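Local atomic coordinates of AT-less polyketide synthase (Streptomyces platensis subsp. rosaceus, PDB entry 4TKT), a protein that probably extends polyketide chains by decarboxylative Claisen condensation, as a ketosynthase domain of the "AT-less" type I polyketide synthase that makes isomigrastatin. Residues E561-W566 and A573-A578; E577-T580 and A584-W587; W46-Y51 and G220-I225. All coordinates share one frame; numbering follows the deposited sequence.

Contact 1. Residues E561-W566 and A573-A578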
loop_
_atom_site.group_PDB
_atom_site.type_symbol
_atom_site.label_atom_id
_atom_site.label_comp_id
_atom_site.label_asym_id
_atom_site.label_seq_id
_atom_site.Cartn_x
_atom_site.Cartn_y
_atom_site.Cartn_z
ATOM N N GLU A 561 -28.268 23.306 -12.130
ATOM C CA GLU A 561 -29.426 23.054 -11.281
ATOM C C GLU A 561 -30.573 22.470 -12.097
ATOM O O GLU A 561 -31.324 21.623 -11.614
ATOM C CB GLU A 561 -29.872 24.339 -10.581
ATOM N N THR A 562 -30.694 22.919 -13.342
ATOM C CA THR A 562 -31.737 22.429 -14.230
ATOM C C THR A 562 -31.425 21.018 -14.721
ATOM O O THR A 562 -32.300 20.153 -14.755
ATOM C CB THR A 562 -31.920 23.354 -15.446
ATOM O OG1 THR A 562 -32.062 24.709 -15.003
ATOM C CG2 THR A 562 -33.152 22.951 -16.237
ATOM N N ALA A 563 -30.169 20.794 -15.092
ATOM C CA ALA A 563 -29.761 19.517 -15.664
ATOM C C ALA A 563 -29.754 18.403 -14.620
ATOM O O ALA A 563 -30.015 17.243 -14.941
ATOM C CB ALA A 563 -28.390 19.645 -16.315
ATOM N N VAL A 564 -29.459 18.753 -13.371
ATOM C CA VAL A 564 -29.402 17.752 -12.311
ATOM C C VAL A 564 -30.817 17.326 -11.916
ATOM O O VAL A 564 -31.055 16.159 -11.611
ATOM C CB VAL A 564 -28.615 18.263 -11.068
ATOM C CG1 VAL A 564 -29.310 19.447 -10.411
ATOM C CG2 VAL A 564 -28.407 17.139 -10.062
ATOM N N ARG A 565 -31.756 18.266 -11.946
ATOM C CA ARG A 565 -33.156 17.955 -11.680
ATOM C C ARG A 565 -33.676 16.991 -12.734
ATOM O O ARG A 565 -34.396 16.042 -12.424
ATOM C CB ARG A 565 -33.999 19.229 -11.658
ATOM C CG ARG A 565 -34.018 19.945 -10.316
ATOM C CD ARG A 565 -34.319 21.422 -10.500
ATOM N NE ARG A 565 -35.327 21.648 -11.533
ATOM C CZ ARG A 565 -35.502 22.804 -12.164
ATOM N NH1 ARG A 565 -34.731 23.844 -11.870
ATOM N NH2 ARG A 565 -36.442 22.921 -13.091
ATOM N N TRP A 566 -33.296 17.245 -13.982
ATOM C CA TRP A 566 -33.640 16.366 -15.089
ATOM C C TRP A 566 -33.076 14.970 -14.866
ATOM O O TRP A 566 -33.782 13.973 -15.010
ATOM C CB TRP A 566 -33.113 16.933 -16.408
ATOM C CG TRP A 566 -33.855 18.134 -16.901
ATOM C CD1 TRP A 566 -35.076 18.576 -16.483
ATOM C CD2 TRP A 566 -33.420 19.051 -17.911
ATOM N NE1 TRP A 566 -35.429 19.711 -17.172
ATOM C CE2 TRP A 566 -34.428 20.023 -18.054
ATOM C CE3 TRP A 566 -32.275 19.142 -18.708
ATOM C CZ2 TRP A 566 -34.326 21.073 -18.962
ATOM C CZ3 TRP A 566 -32.176 20.185 -19.607
ATOM C CH2 TRP A 566 -33.194 21.137 -19.727
ATOM N N ALA A 573 -29.021 12.745 -19.831
ATOM C CA ALA A 573 -28.246 13.010 -21.042
ATOM C C ALA A 573 -27.761 14.462 -21.162
ATOM O O ALA A 573 -26.589 14.681 -21.470
ATOM C CB ALA A 573 -29.051 12.616 -22.282
ATOM N N PRO A 574 -28.643 15.459 -20.928
ATOM C CA PRO A 574 -28.124 16.828 -21.051
ATOM C C PRO A 574 -27.011 17.129 -20.054
ATOM O O PRO A 574 -26.076 17.857 -20.382
ATOM C CB PRO A 574 -29.352 17.699 -20.769
ATOM C CG PRO A 574 -30.508 16.836 -21.105
ATOM C CD PRO A 574 -30.100 15.456 -20.696
ATOM N N LEU A 575 -27.111 16.567 -18.855
ATOM C CA LEU A 575 -26.085 16.758 -17.836
ATOM C C LEU A 575 -24.775 16.098 -18.250
ATOM O O LEU A 575 -23.705 16.692 -18.131
ATOM C CB LEU A 575 -26.554 16.199 -16.492
ATOM C CG LEU A 575 -25.581 16.354 -15.322
ATOM C CD1 LEU A 575 -25.236 17.817 -15.102
ATOM C CD2 LEU A 575 -26.166 15.747 -14.056
ATOM N N ALA A 576 -24.871 14.870 -18.747
ATOM C CA ALA A 576 -23.696 14.105 -19.143
ATOM C C ALA A 576 -22.952 14.773 -20.292
ATOM O O ALA A 576 -21.723 14.841 -20.293
ATOM C CB ALA A 576 -24.094 12.689 -19.528
ATOM N N GLU A 577 -23.699 15.265 -21.273
ATOM C CA GLU A 577 -23.084 15.902 -22.426
ATOM C C GLU A 577 -22.437 17.219 -22.017
ATOM O O GLU A 577 -21.329 17.536 -22.450
ATOM C CB GLU A 577 -24.115 16.126 -23.532
ATOM C CG GLU A 577 -23.510 16.558 -24.857
ATOM C CD GLU A 577 -24.492 16.465 -26.008
ATOM O OE1 GLU A 577 -25.693 16.233 -25.754
ATOM O OE2 GLU A 577 -24.060 16.618 -27.170
ATOM N N ALA A 578 -23.130 17.972 -21.170
ATOM C CA ALA A 578 -22.627 19.253 -20.691
ATOM C C ALA A 578 -21.356 19.060 -19.879
ATOM O O ALA A 578 -20.400 19.822 -20.018
ATOM C CB ALA A 578 -23.682 19.961 -19.860
HETATM O O HOH W 1 -29.838 15.886 -17.441
#

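Contact 2. Residues E577-T580 and A584-W587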
loop_
_atom_site.group_PDB
_atom_site.type_symbol
_atom_site.label_atom_id
_atom_site.label_comp_id
_atom_site.label_asym_id
_atom_site.label_seq_id
_atom_site.Cartn_x
_atom_site.Cartn_y
_atom_site.Cartn_z
ATOM N N GLU A 577 -23.699 15.265 -21.273
ATOM C CA GLU A 577 -23.084 15.902 -22.426
ATOM C C GLU A 577 -22.437 17.219 -22.017
ATOM O O GLU A 577 -21.329 17.536 -22.450
ATOM C CB GLU A 577 -24.115 16.126 -23.532
ATOM C CG GLU A 577 -23.510 16.558 -24.857
ATOM C CD GLU A 577 -24.492 16.465 -26.008
ATOM O OE1 GLU A 577 -25.693 16.233 -25.754
ATOM O OE2 GLU A 577 -24.060 16.618 -27.170
ATOM N N ALA A 578 -23.130 17.972 -21.170
ATOM C CA ALA A 578 -22.627 19.253 -20.691
ATOM C C ALA A 578 -21.356 19.060 -19.879
ATOM O O ALA A 578 -20.400 19.822 -20.018
ATOM C CB ALA A 578 -23.682 19.961 -19.860
ATOM N N TRP A 579 -21.355 18.035 -19.033
ATOM C CA TRP A 579 -20.196 17.723 -18.209
ATOM C C TRP A 579 -18.993 17.374 -19.078
ATOM O O TRP A 579 -17.886 17.852 -18.844
ATOM C CB TRP A 579 -20.508 16.573 -17.250
ATOM C CG TRP A 579 -19.324 16.155 -16.434
ATOM C CD1 TRP A 579 -18.933 16.670 -15.230
ATOM C CD2 TRP A 579 -18.370 15.140 -16.765
ATOM N NE1 TRP A 579 -17.795 16.035 -14.792
ATOM C CE2 TRP A 579 -17.429 15.093 -15.716
ATOM C CE3 TRP A 579 -18.220 14.265 -17.846
ATOM C CZ2 TRP A 579 -16.355 14.206 -15.717
ATOM C CZ3 TRP A 579 -17.153 13.385 -17.845
ATOM C CH2 TRP A 579 -16.234 13.363 -16.788
ATOM N N THR A 580 -19.226 16.540 -20.086
ATOM C CA THR A 580 -18.183 16.149 -21.025
ATOM C C THR A 580 -17.594 17.374 -21.722
ATOM O O THR A 580 -16.404 17.414 -22.029
ATOM C CB THR A 580 -18.728 15.164 -22.074
ATOM O OG1 THR A 580 -19.301 14.034 -21.405
ATOM C CG2 THR A 580 -17.623 14.687 -23.001
ATOM N N ALA A 584 -18.514 21.990 -14.802
ATOM C CA ALA A 584 -18.309 21.432 -13.473
ATOM C C ALA A 584 -19.636 20.927 -12.924
ATOM O O ALA A 584 -20.655 21.600 -13.046
ATOM C CB ALA A 584 -17.702 22.466 -12.546
ATOM N N VAL A 585 -19.626 19.739 -12.331
ATOM C CA VAL A 585 -20.855 19.129 -11.836
ATOM C C VAL A 585 -20.678 18.567 -10.429
ATOM O O VAL A 585 -19.749 17.802 -10.170
ATOM C CB VAL A 585 -21.339 17.998 -12.770
ATOM C CG1 VAL A 585 -22.481 17.221 -12.128
ATOM C CG2 VAL A 585 -21.755 18.558 -14.121
ATOM N N ASP A 586 -21.573 18.955 -9.524
ATOM C CA ASP A 586 -21.583 18.403 -8.175
ATOM C C ASP A 586 -22.459 17.155 -8.142
ATOM O O ASP A 586 -23.652 17.228 -7.848
ATOM C CB ASP A 586 -22.079 19.441 -7.167
ATOM C CG ASP A 586 -21.876 19.003 -5.729
ATOM O OD1 ASP A 586 -20.908 18.260 -5.456
ATOM O OD2 ASP A 586 -22.685 19.404 -4.868
ATOM N N TRP A 587 -21.851 16.010 -8.439
ATOM C CA TRP A 587 -22.579 14.760 -8.642
ATOM C C TRP A 587 -23.334 14.268 -7.413
ATOM O O TRP A 587 -24.236 13.434 -7.525
ATOM C CB TRP A 587 -21.618 13.668 -9.109
ATOM C CG TRP A 587 -21.023 13.941 -10.444
ATOM C CD1 TRP A 587 -19.770 14.412 -10.703
ATOM C CD2 TRP A 587 -21.656 13.765 -11.714
ATOM N NE1 TRP A 587 -19.583 14.537 -12.058
ATOM C CE2 TRP A 587 -20.728 14.147 -12.701
ATOM C CE3 TRP A 587 -22.920 13.318 -12.112
ATOM C CZ2 TRP A 587 -21.021 14.097 -14.061
ATOM C CZ3 TRP A 587 -23.211 13.271 -13.462
ATOM C CH2 TRP A 587 -22.265 13.657 -14.420
#

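Contact 3. Residues W46-Y51 and G220-I225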
loop_
_atom_site.group_PDB
_atom_site.type_symbol
_atom_site.label_atom_id
_atom_site.label_comp_id
_atom_site.label_asym_id
_atom_site.label_seq_id
_atom_site.Cartn_x
_atom_site.Cartn_y
_atom_site.Cartn_z
ATOM N N TRP A 46 22.612 -1.495 -12.099
ATOM C CA TRP A 46 24.060 -1.304 -12.128
ATOM C C TRP A 46 24.752 -2.591 -12.563
ATOM O O TRP A 46 24.128 -3.651 -12.620
ATOM C CB TRP A 46 24.582 -0.855 -10.758
ATOM C CG TRP A 46 24.347 -1.848 -9.652
ATOM C CD1 TRP A 46 25.099 -2.952 -9.366
ATOM C CD2 TRP A 46 23.296 -1.816 -8.678
ATOM N NE1 TRP A 46 24.576 -3.613 -8.281
ATOM C CE2 TRP A 46 23.470 -2.938 -7.839
ATOM C CE3 TRP A 46 22.223 -0.954 -8.435
ATOM C CZ2 TRP A 46 22.612 -3.216 -6.776
ATOM C CZ3 TRP A 46 21.370 -1.231 -7.379
ATOM C CH2 TRP A 46 21.570 -2.354 -6.563
ATOM N N ASP A 47 26.041 -2.499 -12.873
ATOM C CA ASP A 47 26.816 -3.688 -13.205
ATOM C C ASP A 47 27.274 -4.379 -11.926
ATOM O O ASP A 47 28.268 -3.984 -11.318
ATOM C CB ASP A 47 28.017 -3.333 -14.074
ATOM C CG ASP A 47 28.776 -4.558 -14.541
ATOM O OD1 ASP A 47 28.179 -5.655 -14.558
ATOM O OD2 ASP A 47 29.966 -4.423 -14.894
ATOM N N HIS A 48 26.545 -5.416 -11.528
ATOM C CA HIS A 48 26.778 -6.061 -10.244
ATOM C C HIS A 48 28.023 -6.945 -10.251
ATOM O O HIS A 48 28.504 -7.357 -9.195
ATOM C CB HIS A 48 25.556 -6.885 -9.838
ATOM C CG HIS A 48 25.531 -7.248 -8.387
ATOM N ND1 HIS A 48 25.507 -6.302 -7.384
ATOM C CD2 HIS A 48 25.533 -8.452 -7.769
ATOM C CE1 HIS A 48 25.491 -6.909 -6.211
ATOM N NE2 HIS A 48 25.506 -8.214 -6.417
ATOM N N SER A 49 28.550 -7.228 -11.439
ATOM C CA SER A 49 29.754 -8.044 -11.555
ATOM C C SER A 49 30.958 -7.305 -10.985
ATOM O O SER A 49 31.975 -7.916 -10.661
ATOM C CB SER A 49 30.019 -8.427 -13.012
ATOM O OG SER A 49 30.694 -7.387 -13.698
ATOM N N ARG A 50 30.837 -5.988 -10.868
ATOM C CA ARG A 50 31.886 -5.182 -10.262
ATOM C C ARG A 50 31.945 -5.418 -8.755
ATOM O O ARG A 50 32.986 -5.225 -8.128
ATOM C CB ARG A 50 31.664 -3.693 -10.551
ATOM C CG ARG A 50 32.739 -2.791 -9.958
ATOM C CD ARG A 50 32.387 -1.319 -10.065
ATOM N NE ARG A 50 33.252 -0.506 -9.212
ATOM C CZ ARG A 50 33.194 0.820 -9.131
ATOM N NH1 ARG A 50 32.314 1.495 -9.857
ATOM N NH2 ARG A 50 34.022 1.471 -8.323
ATOM N N TYR A 51 30.827 -5.854 -8.180
ATOM C CA TYR A 51 30.725 -5.968 -6.731
ATOM C C TYR A 51 30.547 -7.397 -6.224
ATOM O O TYR A 51 30.830 -7.677 -5.062
ATOM C CB TYR A 51 29.564 -5.117 -6.220
ATOM C CG TYR A 51 29.573 -3.704 -6.738
ATOM C CD1 TYR A 51 30.437 -2.756 -6.207
ATOM C CD2 TYR A 51 28.711 -3.312 -7.752
ATOM C CE1 TYR A 51 30.446 -1.457 -6.679
ATOM C CE2 TYR A 51 28.713 -2.018 -8.228
ATOM C CZ TYR A 51 29.583 -1.094 -7.688
ATOM O OH TYR A 51 29.588 0.198 -8.162
ATOM N N GLY A 220 25.405 0.459 -3.051
ATOM C CA GLY A 220 25.935 0.647 -1.712
ATOM C C GLY A 220 25.282 -0.220 -0.653
ATOM O O GLY A 220 25.965 -0.781 0.207
ATOM N N LYS A 221 23.959 -0.334 -0.719
ATOM C CA LYS A 221 23.208 -1.142 0.235
ATOM C C LYS A 221 23.691 -2.587 0.238
ATOM O O LYS A 221 23.736 -3.236 1.280
ATOM C CB LYS A 221 21.715 -1.095 -0.083
ATOM C CG LYS A 221 20.854 -1.919 0.858
ATOM C CD LYS A 221 19.445 -2.104 0.314
ATOM C CE LYS A 221 18.718 -0.777 0.167
ATOM N NZ LYS A 221 17.320 -0.965 -0.311
ATOM N N TYR A 222 24.059 -3.082 -0.939
ATOM C CA TYR A 222 24.507 -4.459 -1.075
ATOM C C TYR A 222 25.933 -4.648 -0.572
ATOM O O TYR A 222 26.257 -5.688 -0.000
ATOM C CB TYR A 222 24.379 -4.913 -2.529
ATOM C CG TYR A 222 22.973 -5.350 -2.859
ATOM C CD1 TYR A 222 22.000 -4.422 -3.210
ATOM C CD2 TYR A 222 22.611 -6.687 -2.788
ATOM C CE1 TYR A 222 20.705 -4.819 -3.496
ATOM C CE2 TYR A 222 21.321 -7.094 -3.071
ATOM C CZ TYR A 222 20.372 -6.156 -3.424
ATOM O OH TYR A 222 19.091 -6.560 -3.706
ATOM N N LEU A 223 26.779 -3.643 -0.768
ATOM C CA LEU A 223 28.129 -3.685 -0.220
ATOM C C LEU A 223 28.078 -3.635 1.303
ATOM O O LEU A 223 28.990 -4.098 1.987
ATOM C CB LEU A 223 28.971 -2.528 -0.759
ATOM C CG LEU A 223 29.375 -2.586 -2.234
ATOM C CD1 LEU A 223 30.055 -1.294 -2.653
ATOM C CD2 LEU A 223 30.284 -3.776 -2.502
HETATM N N MSE A 224 26.995 -3.075 1.825
HETATM C CA MSE A 224 26.831 -2.896 3.259
HETATM C C MSE A 224 26.384 -4.179 3.948
HETATM O O MSE A 224 26.931 -4.562 4.983
HETATM C CB MSE A 224 25.827 -1.781 3.532
HETATM C CG MSE A 224 25.758 -1.348 4.978
HETATM SE SE MSE A 224 23.921 -1.224 5.597
HETATM C CE MSE A 224 23.672 -3.070 6.131
ATOM N N ILE A 225 25.384 -4.839 3.375
ATOM C CA ILE A 225 24.891 -6.093 3.933
ATOM C C ILE A 225 25.891 -7.221 3.698
ATOM O O ILE A 225 25.818 -8.271 4.336
ATOM C CB ILE A 225 23.524 -6.484 3.339
ATOM C CG1 ILE A 225 23.638 -6.746 1.839
ATOM C CG2 ILE A 225 22.504 -5.397 3.604
ATOM C CD1 ILE A 225 22.327 -7.174 1.199
#

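Contact 1. Residues E561-W566 and A573-A578
L575 holds CG trans to the backbone N (chi1 -179°), which sends its isobutyl group across to A563, and W566, its CG anti to the carbonyl carbon (chi1 -72°), lays its indole beside the ring of P574. L575 CD1 comes to 3.8 Å from A563 CB, while the other methyl, CD2, lies 4.2 Å from V564 CA. Alanine suits this place because its single methyl lets the backbones come close: A563 CA and L575 CA are only 5.1 Å apart. The two segments form a helix-loop-helix unit, helix 573-580 running back across helix 560-568, with short-segment axes 8.3 Å apart at the nearest and N-to-C directions at 131°. P574, in the first turn of the second helix, can take that place without breaking the helix, since its nitrogen is not needed there as a donor to a preceding turn. Its CG meets W566 CE3 at 3.8 Å, the two side chains crossing at about a right angle. To one side of these apolar pairs a water donates to A563 O at 2.9 Å and accepts from L575 N at 3.1 Å, bridging the backbones. V564 also packs on R589 and L590, and L575 reaches V585.

Contact 2. Residues E577-T580 and A584-W587
W579 and W587 meet edge to face, the rim of the W587 six-membered ring directed at the face of the W579 five-membered ring, with planes at 65° and centroids 5.0 Å apart. This T-shaped pair joins the last turn of helix 573-580 to the extended chain that follows it, in the C-terminal part of the chain, beside strands 460-466 and 509-515 of the region related to the KS-MAT linker domain. The tight part is the indole of W579, swung toward V585 and W587 by a chi1 of 177° that sets CG anti to the backbone N. W587 CZ2 stands 3.5 Å from W579 CD1, over one face of that indole but displaced toward its rim. V585 comes to the same carbon from another direction: its CG2 lies at the edge of the W579 ring, near the ring plane, 3.6 Å from CD1. The other valine methyl, CG1, sits over the centre of one face of W587, 3.5 Å above the plane, so the branched side chain touches both indoles. A flat aromatic suits each tryptophan position because it offers broad apolar surface, and both also pack on V463. W579 is held further by R510, which makes a cation-pi contact with the ring and a hydrogen bond from NH1 to W579 O. The solvent side is looser. The exposed side chains of E577 and D586 do not touch across these two segments, though E577 rests on Y539, and the CB of exposed A584 points away from the helix. The two indole nitrogens, W579 NE1 and W587 NE1, lie 3.6 Å apart.

Contact 3. Residues W46-Y51 and G220-I225
The shortest side-chain hydrogen bond here runs from W46 NE1 to H48 ND1 at 3.0 Å, nearly straight with an N-H...acceptor angle of 169°. The donor nitrogen keeps ND1 in the plane of its own indole but stands 18° out of the imidazole plane. W46 CG sits between its backbone N and carbonyl carbon, which carries the indole toward both H48 and Y222. With NE2 also hydrogen-bonded to S64 O, the histidine ring is fixed in rotation, and its edge is directed toward the face of Y222 in an offset edge-to-face pair with planes at 77°. W46 comes to the same side of the Y222 ring, edge leading: CZ2 lies 3.8 Å from Y222 CD1, the two ring planes oblique. W46, H48 and Y222 thus form an aromatic cluster that pins the loop after strand 39-40 onto the first turns of helix 220-227, within the N-terminal part of the thiolase-like ketosynthase fold. Tyrosine suits its buried place because its ring packs while its OH bonds to W66 O. Beside the cluster, Y51 and L223 cross at about a right angle, L223 CD2 coming to 3.8 Å from Y51 CD1. The branched leucine presents both methyls to that ring, CD1 lying 3.9 Å from the same carbon. The backbone of Y51 is bonded to T62, and Y222 O accepts a hydrogen bond from T62 OG1.

How the contacts relate
Contacts 1 and 2 are neighbours, with centres about 7 Å apart, and share helix 573-580: contact 1 uses its first turn, contact 2 its last. They merge through L575, whose CD1 lies 3.7 Å from V585 CG2 and whose CD2 lies 3.9 Å from W587 CZ3, so one apolar patch runs from the helix pair into the tryptophan pair. Contact 3 is remote, on the opposite side of the chain's centre; its centre is about 61 Å from that of contact 1 and about 54 Å from that of contact 2. It lies in the N-terminal ketosynthase region, whereas the other two are packing near the C-terminal end of the chain.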